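Local coordinates for hypothetical sugar ABC-transporter sugar binding protein (PDB 7BVT) that binds cyclic alpha-maltosyl-1,6-maltose and probably delivers it to an ABC transporter for uptake, at residues L91-V94 with P95-A98; G172-I175 with L176-G180; A375-P378 with T379-A383. One frame throughout, in Å; residues are numbered along the deposited sequence.

Contact 1. Residues L91-V94 with P95-A98; sequences LVWV and PQIA
The side-chain amide of Q96 reaches back over the first turn of its helix and gives a hydrogen bond to the backbone carbonyl of V92, with Q96 NE2 3.1 Å from V92 O. The amide holds its acceptor almost in its own plane, but the approach to the carbonyl is steep: NE2 stands above the C=O plane rather than on a lone pair, and the N-H...O angle is 151°. Beyond CG the glutamine chain runs extended (chi2 172°), and the turn at chi3 brings NE2 round to this oxygen. V92 O, just ahead of the helix, is met three residues on by P95, which has no N-H to give, and takes the Q96 side chain as donor.

Two backbone bonds start the helix. I97 N meets W93 O at 2.9 Å, and A98 N meets V94 O at 2.9 Å; within the leading turn V94 N also bonds to L91 O.

The apolar contacts fall into two pairs. I97 CD1 lies 3.8 Å from W93 CB, drawn there because CG1 sits beside the backbone N (chi1 -68°), and the indole itself leads away to meet the rings of Y35 and F70. The P95 ring crosses V94 at about a right angle, and the 3.4 Å between V94 CB and P95 CD follows largely from the peptide link that joins the two residues. M300, on strand 292-301, touches both V94 and I97, while F125 of helix 120-125 covers V94 and P95.

Proline in the first turn of a helix, where no amide hydrogen is needed, is a familiar feature of helix N-termini. Here that turn follows strand 86-90 in the alpha/beta fold of a solute-binding protein, and L91 approaches a bound glucose unit.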
loop_
_atom_site.group_PDB
_atom_site.type_symbol
_atom_site.label_atom_id
_atom_site.label_comp_id
_atom_site.label_asym_id
_atom_site.label_seq_id
_atom_site.Cartn_x
_atom_site.Cartn_y
_atom_site.Cartn_z
ATOM N N LEU A 91 7.441 1.156 -0.039
ATOM C CA LEU A 91 7.519 -0.309 -0.305
ATOM C C LEU A 91 8.246 -0.599 -1.611
ATOM O O LEU A 91 9.227 -1.380 -1.621
ATOM C CB LEU A 91 6.119 -0.902 -0.353
ATOM C CG LEU A 91 6.088 -2.406 -0.557
ATOM C CD1 LEU A 91 6.559 -3.121 0.688
ATOM C CD2 LEU A 91 4.693 -2.883 -0.926
ATOM N N VAL A 92 7.759 -0.053 -2.703
ATOM C CA VAL A 92 8.240 -0.483 -4.046
ATOM C C VAL A 92 9.657 0.061 -4.282
ATOM O O VAL A 92 10.271 -0.343 -5.271
ATOM C CB VAL A 92 7.235 -0.089 -5.149
ATOM C CG1 VAL A 92 5.850 -0.619 -4.823
ATOM C CG2 VAL A 92 7.184 1.393 -5.369
ATOM N N TRP A 93 10.174 0.929 -3.412
ATOM C CA TRP A 93 11.576 1.395 -3.570
ATOM C C TRP A 93 12.570 0.359 -3.076
ATOM O O TRP A 93 13.737 0.430 -3.494
ATOM C CB TRP A 93 11.845 2.714 -2.870
ATOM C CG TRP A 93 11.054 3.868 -3.371
ATOM C CD1 TRP A 93 10.223 3.927 -4.460
ATOM C CD2 TRP A 93 11.098 5.176 -2.807
ATOM N NE1 TRP A 93 9.722 5.193 -4.575
ATOM C CE2 TRP A 93 10.230 5.975 -3.575
ATOM C CE3 TRP A 93 11.745 5.727 -1.709
ATOM C CZ2 TRP A 93 10.023 7.312 -3.270
ATOM C CZ3 TRP A 93 11.523 7.052 -1.396
ATOM C CH2 TRP A 93 10.676 7.826 -2.178
ATOM N N VAL A 94 12.191 -0.487 -2.139
ATOM C CA VAL A 94 13.193 -1.357 -1.448
ATOM C C VAL A 94 14.064 -2.073 -2.458
ATOM O O VAL A 94 15.284 -2.068 -2.334
ATOM C CB VAL A 94 12.540 -2.330 -0.459
ATOM C CG1 VAL A 94 13.541 -3.326 0.064
ATOM C CG2 VAL A 94 11.903 -1.571 0.674
ATOM N N PRO A 95 13.529 -2.779 -3.461
ATOM C CA PRO A 95 14.386 -3.531 -4.370
ATOM C C PRO A 95 15.316 -2.639 -5.178
ATOM O O PRO A 95 16.412 -3.078 -5.463
ATOM C CB PRO A 95 13.385 -4.276 -5.303
ATOM C CG PRO A 95 12.081 -4.220 -4.578
ATOM C CD PRO A 95 12.087 -2.969 -3.749
ATOM N N GLN A 96 14.890 -1.410 -5.459
ATOM C CA GLN A 96 15.770 -0.460 -6.169
ATOM C C GLN A 96 16.892 -0.016 -5.241
ATOM O O GLN A 96 18.062 0.075 -5.686
ATOM C CB GLN A 96 14.932 0.701 -6.670
ATOM C CG GLN A 96 13.904 0.239 -7.705
ATOM C CD GLN A 96 12.977 1.371 -8.019
ATOM O OE1 GLN A 96 13.369 2.292 -8.729
ATOM N NE2 GLN A 96 11.763 1.325 -7.473
ATOM N N ILE A 97 16.553 0.300 -4.008
ATOM C CA ILE A 97 17.561 0.778 -3.021
ATOM C C ILE A 97 18.583 -0.324 -2.750
ATOM O O ILE A 97 19.790 -0.040 -2.611
ATOM C CB ILE A 97 16.862 1.282 -1.745
ATOM C CG1 ILE A 97 16.072 2.562 -2.075
ATOM C CG2 ILE A 97 17.876 1.455 -0.598
ATOM C CD1 ILE A 97 15.135 3.015 -1.027
ATOM N N ALA A 98 18.147 -1.577 -2.740
ATOM C CA ALA A 98 19.039 -2.725 -2.504
ATOM C C ALA A 98 20.125 -2.791 -3.597
ATOM O O ALA A 98 21.169 -3.368 -3.354
ATOM C CB ALA A 98 18.222 -3.996 -2.420
#

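Contact 2. Residues G172-I175 with L176-G180; sequences GQTI and LDETG
The amide of Q173 and the carboxylate of D177, one turn apart, meet with their planes 47° from each other. Q173 NE2 donates to D177 OD1 at 2.9 Å. The carboxylate oxygen lies nearly in the amide plane, whereas the amide nitrogen comes to its syn side but 35° out of the carboxylate plane. The glutamine chain bends at chi2 to carry its amide forward along the helix, and D177 OD2 rests 3.6 Å from Q173 CG. L176 CD2 also lies near the amide, 4.0 Å from Q173 NE2. This i to i+4 pairing rides on the ordinary backbone bond from D177 N to Q173 O, in the last turns of helix 165-179, after which G180 leaves helical geometry with positive phi. At that end I175 O accepts two donors: T179 N at 2.8 Å and T179 OG1 at 2.7 Å, arriving from opposite faces of the carbonyl plane. The hydroxyl gets there by standing between the backbone N and the carbonyl carbon (chi1 75°), and it also bonds to K181 N beyond the helix. The buried I175 packs against L150 and F151 of helix 148-153, and T179 touches L150 too.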
loop_
_atom_site.group_PDB
_atom_site.type_symbol
_atom_site.label_atom_id
_atom_site.label_comp_id
_atom_site.label_asym_id
_atom_site.label_seq_id
_atom_site.Cartn_x
_atom_site.Cartn_y
_atom_site.Cartn_z
ATOM N N GLY A 172 -24.192 -0.003 -7.553
ATOM C CA GLY A 172 -23.740 1.094 -8.400
ATOM C C GLY A 172 -24.738 1.382 -9.503
ATOM O O GLY A 172 -24.839 2.554 -9.860
ATOM N N GLN A 173 -25.322 0.345 -10.085
ATOM C CA GLN A 173 -26.346 0.530 -11.143
ATOM C C GLN A 173 -27.528 1.322 -10.583
ATOM O O GLN A 173 -28.037 2.234 -11.266
ATOM C CB GLN A 173 -26.784 -0.809 -11.706
ATOM C CG GLN A 173 -27.703 -0.731 -12.908
ATOM C CD GLN A 173 -26.995 -0.226 -14.135
ATOM O OE1 GLN A 173 -25.956 -0.797 -14.530
ATOM N NE2 GLN A 173 -27.538 0.826 -14.742
ATOM N N THR A 174 -27.952 1.016 -9.391
ATOM C CA THR A 174 -29.055 1.766 -8.743
ATOM C C THR A 174 -28.666 3.233 -8.575
ATOM O O THR A 174 -29.456 4.115 -8.889
ATOM C CB THR A 174 -29.399 1.084 -7.444
ATOM O OG1 THR A 174 -29.921 -0.205 -7.745
ATOM C CG2 THR A 174 -30.417 1.852 -6.617
ATOM N N ILE A 175 -27.473 3.519 -8.102
ATOM C CA ILE A 175 -27.018 4.914 -7.942
ATOM C C ILE A 175 -27.051 5.615 -9.301
ATOM O O ILE A 175 -27.556 6.756 -9.410
ATOM C CB ILE A 175 -25.640 4.990 -7.281
ATOM C CG1 ILE A 175 -25.710 4.506 -5.839
ATOM C CG2 ILE A 175 -25.084 6.393 -7.364
ATOM C CD1 ILE A 175 -24.334 4.338 -5.175
ATOM N N LEU A 176 -26.542 4.976 -10.341
ATOM C CA LEU A 176 -26.503 5.627 -11.663
ATOM C C LEU A 176 -27.957 5.861 -12.136
ATOM O O LEU A 176 -28.226 6.982 -12.603
ATOM C CB LEU A 176 -25.724 4.736 -12.619
ATOM C CG LEU A 176 -25.680 5.221 -14.056
ATOM C CD1 LEU A 176 -24.901 6.533 -14.170
ATOM C CD2 LEU A 176 -25.214 4.098 -14.964
ATOM N N ASP A 177 -28.789 4.838 -12.051
ATOM C CA ASP A 177 -30.195 4.842 -12.574
ATOM C C ASP A 177 -30.959 5.954 -11.838
ATOM O O ASP A 177 -31.694 6.731 -12.490
ATOM C CB ASP A 177 -30.858 3.466 -12.423
ATOM C CG ASP A 177 -30.368 2.429 -13.415
ATOM O OD1 ASP A 177 -29.646 2.791 -14.338
ATOM O OD2 ASP A 177 -30.675 1.281 -13.206
ATOM N N GLU A 178 -30.825 6.025 -10.514
ATOM C CA GLU A 178 -31.632 6.913 -9.645
ATOM C C GLU A 178 -31.048 8.321 -9.594
ATOM O O GLU A 178 -31.842 9.237 -9.425
ATOM C CB GLU A 178 -31.770 6.321 -8.245
ATOM C CG GLU A 178 -32.576 5.041 -8.201
ATOM C CD GLU A 178 -34.048 5.112 -8.632
ATOM O OE1 GLU A 178 -34.614 6.202 -8.638
ATOM O OE2 GLU A 178 -34.620 4.065 -8.941
ATOM N N THR A 179 -29.742 8.549 -9.752
ATOM C CA THR A 179 -29.142 9.899 -9.535
ATOM C C THR A 179 -28.388 10.462 -10.739
ATOM O O THR A 179 -27.983 11.645 -10.663
ATOM C CB THR A 179 -28.197 9.937 -8.332
ATOM O OG1 THR A 179 -26.956 9.294 -8.679
ATOM C CG2 THR A 179 -28.831 9.260 -7.150
ATOM N N GLY A 180 -28.114 9.647 -11.753
ATOM C CA GLY A 180 -27.274 10.027 -12.897
ATOM C C GLY A 180 -25.784 10.081 -12.553
ATOM O O GLY A 180 -24.983 10.398 -13.412
#

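Contact 3. Residues A375-P378 with T379-A383; sequences ALYP and TVSLA
L376 opens the N-terminal turn of helix 377-392, its carbonyl receiving the amide of V380: V380 N to L376 O is 3.0 Å, in an almost straight N-H...O bond. V380 CG2 also lies 3.4 Å from L376 O and makes a looser apolar contact with L376 CB. V380 continues into a hydrophobic seam against V409, V412 and L413 of helix 398-415.

The Y377 side chain comes within about 7 Å of a bound glucose unit. Its ring swings out with CG anti to the backbone N (chi1 179°), and this places one face beside S381, a single turn later. S381 CB stands over that face in a CH-pi contact, 4.2 Å from the ring centroid and 24° off its normal, displaced toward the rim so that CZ is the ring carbon it approaches most closely. The backbones join as well, S381 N to Y377 O at 2.8 Å. Both hydroxyls point at one acid: Y377 OH bonds to E195 OE2 and S381 OG to E195 OE1, and Y377 OH is also bonded to Q202. Because E195 belongs to the sugar pocket, the two residues form a second shell that grips its carboxylate by both oxygens.

P378 occupies the first turn, where its lack of an amide hydrogen costs no helical bond, and its ring also meets Q96 of helix 94-100. Its carbonyl takes the next amide in the ladder, P378 O lying 3.2 Å from L382 N, with the donor tilted 28° from the carbonyl plane.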
loop_
_atom_site.group_PDB
_atom_site.type_symbol
_atom_site.label_atom_id
_atom_site.label_comp_id
_atom_site.label_asym_id
_atom_site.label_seq_id
_atom_site.Cartn_x
_atom_site.Cartn_y
_atom_site.Cartn_z
ATOM N N ALA A 375 13.195 -5.262 -8.678
ATOM C CA ALA A 375 13.713 -3.926 -8.992
ATOM C C ALA A 375 13.174 -3.370 -10.321
ATOM O O ALA A 375 13.163 -2.124 -10.467
ATOM C CB ALA A 375 15.217 -4.017 -9.000
ATOM N N LEU A 376 12.593 -4.218 -11.153
ATOM C CA LEU A 376 11.943 -3.782 -12.423
ATOM C C LEU A 376 10.466 -3.466 -12.170
ATOM O O LEU A 376 9.770 -3.114 -13.117
ATOM C CB LEU A 376 12.112 -4.914 -13.427
ATOM C CG LEU A 376 13.561 -5.111 -13.899
ATOM C CD1 LEU A 376 13.763 -6.458 -14.573
ATOM C CD2 LEU A 376 13.940 -3.971 -14.794
ATOM N N TYR A 377 9.996 -3.506 -10.928
ATOM C CA TYR A 377 8.523 -3.355 -10.720
ATOM C C TYR A 377 7.988 -2.061 -11.335
ATOM O O TYR A 377 6.938 -2.077 -11.988
ATOM C CB TYR A 377 8.158 -3.446 -9.225
ATOM C CG TYR A 377 6.676 -3.270 -9.038
ATOM C CD1 TYR A 377 5.805 -4.264 -9.449
ATOM C CD2 TYR A 377 6.145 -2.083 -8.602
ATOM C CE1 TYR A 377 4.426 -4.101 -9.342
ATOM C CE2 TYR A 377 4.770 -1.908 -8.457
ATOM C CZ TYR A 377 3.915 -2.911 -8.861
ATOM O OH TYR A 377 2.552 -2.680 -8.776
ATOM N N PRO A 378 8.619 -0.860 -11.193
ATOM C CA PRO A 378 8.053 0.351 -11.764
ATOM C C PRO A 378 7.868 0.233 -13.286
ATOM O O PRO A 378 6.856 0.672 -13.791
ATOM C CB PRO A 378 9.039 1.467 -11.372
ATOM C CG PRO A 378 9.732 0.898 -10.141
ATOM C CD PRO A 378 9.820 -0.589 -10.389
ATOM N N THR A 379 8.840 -0.336 -13.988
ATOM C CA THR A 379 8.723 -0.538 -15.455
ATOM C C THR A 379 7.616 -1.543 -15.780
ATOM O O THR A 379 6.806 -1.318 -16.711
ATOM C CB THR A 379 10.044 -0.982 -16.093
ATOM O OG1 THR A 379 10.965 -0.018 -15.602
ATOM C CG2 THR A 379 9.931 -0.950 -17.595
ATOM N N VAL A 380 7.550 -2.609 -14.999
ATOM C CA VAL A 380 6.491 -3.637 -15.123
ATOM C C VAL A 380 5.129 -2.965 -14.969
ATOM O O VAL A 380 4.197 -3.227 -15.754
ATOM C CB VAL A 380 6.699 -4.772 -14.121
ATOM C CG1 VAL A 380 5.463 -5.657 -13.985
ATOM C CG2 VAL A 380 7.916 -5.595 -14.511
ATOM N N SER A 381 4.972 -2.172 -13.931
ATOM C CA SER A 381 3.653 -1.612 -13.584
ATOM C C SER A 381 3.174 -0.650 -14.673
ATOM O O SER A 381 1.993 -0.715 -15.083
ATOM C CB SER A 381 3.687 -0.942 -12.247
ATOM O OG SER A 381 2.420 -0.350 -11.975
ATOM N N LEU A 382 4.064 0.193 -15.214
ATOM C CA LEU A 382 3.675 1.088 -16.331
ATOM C C LEU A 382 3.359 0.271 -17.579
ATOM O O LEU A 382 2.327 0.581 -18.176
ATOM C CB LEU A 382 4.801 2.082 -16.597
ATOM C CG LEU A 382 4.450 3.205 -17.568
ATOM C CD1 LEU A 382 3.181 3.963 -17.199
ATOM C CD2 LEU A 382 5.650 4.150 -17.657
ATOM N N ALA A 383 4.153 -0.759 -17.911
ATOM C CA ALA A 383 3.914 -1.578 -19.128
ATOM C C ALA A 383 2.532 -2.233 -18.989
ATOM O O ALA A 383 1.729 -2.208 -19.935
ATOM C CB ALA A 383 4.962 -2.603 -19.373
#

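All three contacts are local turns of helix, yet their chemistry follows their place in the fold. Contacts 1 and 3 both lie at helix beginnings, with a proline in the first turn and a bound sugar close by; their centres are 12 Å apart and they touch, Q96 NE2 packing 3.4 Å from P378 CG and V92 CG1 4.0 Å from Y377 CE2. Each mixes buried apolar residues with a few directed polar groups. Contact 2 belongs to a helix end, its centre about 30 Å from that of the chain and 42 Å from the centre of contact 1. More of its residues are exposed, and its side-chain contacts are chiefly polar: an amide-carboxylate bond and a helix-end hydroxyl.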